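Local coordinates for gram-negative insecticidal protein (Chromobacterium piscinae, PDB 6FBM) that acts as an insecticidal toxin of the MACPF and beta-tripod families and probably works by forming pores in target membranes, at residues S143-R147 and D148-D152; P290-R293 and V294-D298. One frame throughout, in Å; residues are numbered along the deposited sequence.

Contact 1 of 2, residues S143-R147 and D148-D152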
loop_
_atom_site.group_PDB
_atom_site.type_symbol
_atom_site.label_atom_id
_atom_site.label_comp_id
_atom_site.label_asym_id
_atom_site.label_seq_id
_atom_site.Cartn_x
_atom_site.Cartn_y
_atom_site.Cartn_z
ATOM N N SER A 143 -42.023 -10.715 -12.451
ATOM C CA SER A 143 -42.150 -9.265 -12.661
ATOM C C SER A 143 -40.812 -8.494 -12.635
ATOM O O SER A 143 -40.813 -7.269 -12.689
ATOM C CB SER A 143 -43.111 -8.672 -11.612
ATOM O OG SER A 143 -42.492 -8.615 -10.336
ATOM N N MET A 144 -39.689 -9.204 -12.557
ATOM C CA MET A 144 -38.370 -8.589 -12.389
ATOM C C MET A 144 -37.416 -8.971 -13.501
ATOM O O MET A 144 -36.213 -8.805 -13.340
ATOM C CB MET A 144 -37.775 -9.031 -11.040
ATOM C CG MET A 144 -38.514 -8.456 -9.847
ATOM S SD MET A 144 -38.127 -9.387 -8.372
ATOM C CE MET A 144 -36.425 -8.958 -8.019
ATOM N N LEU A 145 -37.946 -9.457 -14.626
ATOM C CA LEU A 145 -37.119 -9.942 -15.710
ATOM C C LEU A 145 -36.546 -8.775 -16.475
ATOM O O LEU A 145 -37.203 -7.735 -16.612
ATOM C CB LEU A 145 -37.945 -10.808 -16.665
ATOM C CG LEU A 145 -38.657 -12.015 -16.069
ATOM C CD1 LEU A 145 -39.351 -12.768 -17.186
ATOM C CD2 LEU A 145 -37.695 -12.928 -15.330
ATOM N N ARG A 146 -35.320 -8.935 -16.962
ATOM C CA ARG A 146 -34.732 -7.934 -17.848
ATOM C C ARG A 146 -35.471 -8.043 -19.167
ATOM O O ARG A 146 -36.026 -9.088 -19.498
ATOM C CB ARG A 146 -33.234 -8.148 -18.061
ATOM C CG ARG A 146 -32.413 -8.004 -16.793
ATOM C CD ARG A 146 -31.111 -7.281 -16.934
ATOM N NE ARG A 146 -31.296 -5.848 -17.170
ATOM C CZ ARG A 146 -31.264 -4.898 -16.229
ATOM N NH1 ARG A 146 -31.053 -5.182 -14.938
ATOM N NH2 ARG A 146 -31.440 -3.627 -16.585
ATOM N N ARG A 147 -35.454 -6.946 -19.914
ATOM C CA ARG A 147 -36.283 -6.794 -21.107
ATOM C C ARG A 147 -36.033 -7.915 -22.133
ATOM O O ARG A 147 -36.958 -8.656 -22.449
ATOM C CB ARG A 147 -36.103 -5.384 -21.706
ATOM C CG ARG A 147 -37.088 -4.968 -22.813
ATOM C CD ARG A 147 -36.439 -4.871 -24.195
ATOM N NE ARG A 147 -35.363 -3.851 -24.261
ATOM C CZ ARG A 147 -34.042 -4.083 -24.416
ATOM N NH1 ARG A 147 -33.538 -5.323 -24.539
ATOM N NH2 ARG A 147 -33.208 -3.047 -24.441
ATOM N N ASP A 148 -34.799 -8.068 -22.622
ATOM C CA ASP A 148 -34.571 -9.035 -23.712
ATOM C C ASP A 148 -34.758 -10.500 -23.274
ATOM O O ASP A 148 -35.215 -11.329 -24.068
ATOM C CB ASP A 148 -33.278 -8.816 -24.544
ATOM C CG ASP A 148 -32.078 -8.310 -23.726
ATOM O OD1 ASP A 148 -31.923 -8.690 -22.544
ATOM O OD2 ASP A 148 -31.293 -7.518 -24.290
ATOM N N PHE A 149 -34.462 -10.807 -22.008
ATOM C CA PHE A 149 -34.732 -12.131 -21.486
ATOM C C PHE A 149 -36.239 -12.379 -21.451
ATOM O O PHE A 149 -36.688 -13.416 -21.932
ATOM C CB PHE A 149 -34.079 -12.352 -20.119
ATOM C CG PHE A 149 -34.419 -13.681 -19.484
ATOM C CD1 PHE A 149 -34.215 -14.861 -20.172
ATOM C CD2 PHE A 149 -34.928 -13.740 -18.197
ATOM C CE1 PHE A 149 -34.523 -16.077 -19.596
ATOM C CE2 PHE A 149 -35.229 -14.953 -17.608
ATOM C CZ PHE A 149 -35.027 -16.119 -18.304
ATOM N N ARG A 150 -37.015 -11.430 -20.918
ATOM C CA ARG A 150 -38.480 -11.546 -20.949
ATOM C C ARG A 150 -39.006 -11.802 -22.365
ATOM O O ARG A 150 -39.868 -12.669 -22.555
ATOM C CB ARG A 150 -39.182 -10.307 -20.358
ATOM C CG ARG A 150 -40.717 -10.359 -20.430
ATOM C CD ARG A 150 -41.429 -9.081 -20.011
ATOM N NE ARG A 150 -41.140 -8.762 -18.616
ATOM C CZ ARG A 150 -41.623 -9.421 -17.549
ATOM N NH1 ARG A 150 -42.465 -10.476 -17.680
ATOM N NH2 ARG A 150 -41.244 -9.021 -16.325
ATOM N N ASP A 151 -38.496 -11.049 -23.349
ATOM C CA ASP A 151 -38.975 -11.174 -24.725
ATOM C C ASP A 151 -38.659 -12.572 -25.254
ATOM O O ASP A 151 -39.579 -13.273 -25.693
ATOM C CB ASP A 151 -38.440 -10.054 -25.634
ATOM C CG ASP A 151 -39.089 -8.667 -25.310
ATOM O OD1 ASP A 151 -40.095 -8.589 -24.563
ATOM O OD2 ASP A 151 -38.600 -7.613 -25.788
ATOM N N ASP A 152 -37.397 -12.993 -25.133
ATOM C CA ASP A 152 -36.976 -14.315 -25.617
ATOM C C ASP A 152 -37.691 -15.445 -24.904
ATOM O O ASP A 152 -38.209 -16.359 -25.554
ATOM C CB ASP A 152 -35.453 -14.510 -25.489
ATOM C CG ASP A 152 -34.671 -13.662 -26.463
ATOM O OD1 ASP A 152 -35.273 -13.222 -27.451
ATOM O OD2 ASP A 152 -33.463 -13.428 -26.254
#
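The guanidinium of Arg-150 has Leu-145 over one face, with CB 3.7 Å above the plane and offset toward the rim. The backbone of Ser-143 and Met-144 borders its edge. Arg-150 NH2 lies 3.8 Å from Leu-145 CB and also donates a hydrogen bond to the carbonyl of Arg-142. The Arg-150 chain leaves with CG anti to the backbone N (chi1 177°) and bends at chi3, which carries the flat end back over the leucine. The two side chains cross at about a right angle. CD2 of Leu-145 approaches the Phe-149 ring obliquely, 3.9 Å from CE2. Tyr-167 also meets this ring, and the Phe-149 side chain touches Leu-40.

Arg-146 is the N-cap of helix 147-154. Its O accepts a nearly straight bond (171°) from Arg-150 N at 2.9 Å. Arg-147 O takes Asp-151 N at 3.0 Å. Arg-147 NH1 reaches Asp-148 OD2 at 3.1 Å in a salt bridge whose hydrogen bond is weak, bent to 127°. Asp-148 lies near the helix N-terminus, where its charge probably interacts favourably with the helix dipole. The contact thus sets buried, apolar Leu-145 and Phe-149 against an exposed, charged pair, Arg-147 and Asp-148.

Contact 2 of 2, residues P290-R293 and V294-D298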
loop_
_atom_site.group_PDB
_atom_site.type_symbol
_atom_site.label_atom_id
_atom_site.label_comp_id
_atom_site.label_asym_id
_atom_site.label_seq_id
_atom_site.Cartn_x
_atom_site.Cartn_y
_atom_site.Cartn_z
ATOM N N PRO A 290 -48.444 -21.188 -19.143
ATOM C CA PRO A 290 -48.176 -22.615 -18.864
ATOM C C PRO A 290 -47.738 -23.474 -20.071
ATOM O O PRO A 290 -46.998 -24.437 -19.886
ATOM C CB PRO A 290 -49.528 -23.123 -18.323
ATOM C CG PRO A 290 -50.165 -21.916 -17.713
ATOM C CD PRO A 290 -49.709 -20.734 -18.525
ATOM N N GLU A 291 -48.184 -23.122 -21.277
ATOM C CA GLU A 291 -47.838 -23.853 -22.508
ATOM C C GLU A 291 -46.358 -23.676 -22.817
ATOM O O GLU A 291 -45.700 -24.586 -23.312
ATOM C CB GLU A 291 -48.641 -23.352 -23.730
ATOM C CG GLU A 291 -50.152 -23.252 -23.541
ATOM C CD GLU A 291 -50.589 -21.889 -23.018
ATOM O OE1 GLU A 291 -50.354 -20.864 -23.703
ATOM O OE2 GLU A 291 -51.141 -21.837 -21.900
ATOM N N ARG A 292 -45.864 -22.470 -22.554
ATOM C CA ARG A 292 -44.464 -22.112 -22.760
ATOM C C ARG A 292 -43.554 -22.762 -21.697
ATOM O O ARG A 292 -42.477 -23.270 -22.026
ATOM C CB ARG A 292 -44.339 -20.582 -22.773
ATOM C CG ARG A 292 -42.969 -20.013 -23.097
ATOM C CD ARG A 292 -42.335 -20.569 -24.355
ATOM N NE ARG A 292 -41.140 -19.804 -24.688
ATOM C CZ ARG A 292 -40.284 -20.093 -25.670
ATOM N NH1 ARG A 292 -40.456 -21.167 -26.458
ATOM N NH2 ARG A 292 -39.228 -19.291 -25.858
ATOM N N ARG A 293 -44.006 -22.773 -20.439
ATOM C CA ARG A 293 -43.302 -23.463 -19.347
ATOM C C ARG A 293 -43.092 -24.908 -19.693
ATOM O O ARG A 293 -42.041 -25.481 -19.435
ATOM C CB ARG A 293 -44.098 -23.428 -18.036
ATOM C CG ARG A 293 -44.258 -22.054 -17.405
ATOM C CD ARG A 293 -45.184 -22.091 -16.206
ATOM N NE ARG A 293 -45.730 -20.763 -15.948
ATOM C CZ ARG A 293 -46.726 -20.488 -15.101
ATOM N NH1 ARG A 293 -47.250 -21.431 -14.315
ATOM N NH2 ARG A 293 -47.144 -19.232 -14.979
ATOM N N VAL A 294 -44.128 -25.501 -20.262
ATOM C CA VAL A 294 -44.133 -26.908 -20.553
ATOM C C VAL A 294 -43.251 -27.181 -21.752
ATOM O O VAL A 294 -42.472 -28.126 -21.696
ATOM C CB VAL A 294 -45.587 -27.452 -20.709
ATOM C CG1 VAL A 294 -45.615 -28.853 -21.310
ATOM C CG2 VAL A 294 -46.280 -27.464 -19.348
ATOM N N GLU A 295 -43.344 -26.388 -22.825
ATOM C CA GLU A 295 -42.549 -26.710 -24.016
ATOM C C GLU A 295 -41.065 -26.541 -23.751
ATOM O O GLU A 295 -40.256 -27.336 -24.247
ATOM C CB GLU A 295 -42.992 -25.993 -25.300
ATOM C CG GLU A 295 -42.871 -24.493 -25.322
ATOM C CD GLU A 295 -42.684 -23.896 -26.712
ATOM O OE1 GLU A 295 -43.097 -22.751 -26.959
ATOM O OE2 GLU A 295 -42.063 -24.524 -27.576
ATOM N N LEU A 296 -40.715 -25.539 -22.946
ATOM C CA LEU A 296 -39.319 -25.350 -22.534
ATOM C C LEU A 296 -38.845 -26.514 -21.677
ATOM O O LEU A 296 -37.785 -27.077 -21.930
ATOM C CB LEU A 296 -39.118 -24.011 -21.825
ATOM C CG LEU A 296 -39.314 -22.762 -22.692
ATOM C CD1 LEU A 296 -39.166 -21.508 -21.840
ATOM C CD2 LEU A 296 -38.356 -22.727 -23.874
ATOM N N GLU A 297 -39.657 -26.921 -20.708
ATOM C CA GLU A 297 -39.307 -28.075 -19.872
ATOM C C GLU A 297 -39.165 -29.388 -20.645
ATOM O O GLU A 297 -38.289 -30.199 -20.321
ATOM C CB GLU A 297 -40.300 -28.239 -18.719
ATOM C CG GLU A 297 -39.974 -29.429 -17.823
ATOM C CD GLU A 297 -40.519 -29.287 -16.411
ATOM O OE1 GLU A 297 -41.530 -28.562 -16.209
ATOM O OE2 GLU A 297 -39.916 -29.899 -15.499
ATOM N N ASP A 298 -40.015 -29.596 -21.652
ATOM C CA ASP A 298 -39.949 -30.802 -22.504
ATOM C C ASP A 298 -38.667 -30.872 -23.311
ATOM O O ASP A 298 -38.196 -31.965 -23.649
ATOM C CB ASP A 298 -41.116 -30.856 -23.496
ATOM C CG ASP A 298 -42.442 -31.171 -22.836
ATOM O OD1 ASP A 298 -42.438 -31.715 -21.726
ATOM O OD2 ASP A 298 -43.497 -30.897 -23.439
#
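Residues 290-293 run straight into 294-298 as a single alpha-helix, and four successive i to i+4 bonds tie them together. Val-294 N reaches Pro-290 O at 3.1 Å, and Leu-296 N reaches Arg-292 O at 3.0 Å. The second of these is the straighter, at 166° against 144°. Glu-295 N and Glu-297 N bond in the same way to the carbonyls of Glu-291 and Arg-293.

Arg-292 carries the side-chain contact. Its NH1 donates to Glu-295 OE1 at 3.1 Å in an i to i+3 salt bridge. The carboxylate is met from above its plane, while OE1 lies near the guanidinium plane, at the edge. Leu-296 CD2 sits 3.6 Å above the centre of one guanidinium face.

This helix lies within the MACPF region, and its Leu-296 and Arg-292 pack on Leu-163 of helix 160-167. Arg-292 NE and NH2 bond to the carbonyls of Leu-153 and Met-158. These several acceptors probably fix the guanidinium's orientation and help to stabilise its charge. Glu-295 places CG between its backbone N and carbonyl carbon (chi1 64°), and from there the chain extends to the arginine. Arg-293 extends back past the N-terminal end of the helix, and NE bonds to the carbonyl of Ala-287, which precedes it.

Contact 1 and contact 2 both belong to the MACPF region of the protein and lie on the same side of the chain's centre. Their centres are about 17 Å apart. The chain closes contact 1 well before it opens contact 2, yet the two meet in space. Arg-292 NH2 of contact 2 lies 3.1 Å from Asp-152 O of contact 1, a probable but weak hydrogen bond. Helix 160-167 lies against both, and its Tyr-167 OH is hydrogen-bonded to Asp-152 OD2. Contact 1 shapes the start of helix 147-154, and contact 2 lies within helix 290-298; Arg-292 joins the two. No ligand takes part in either.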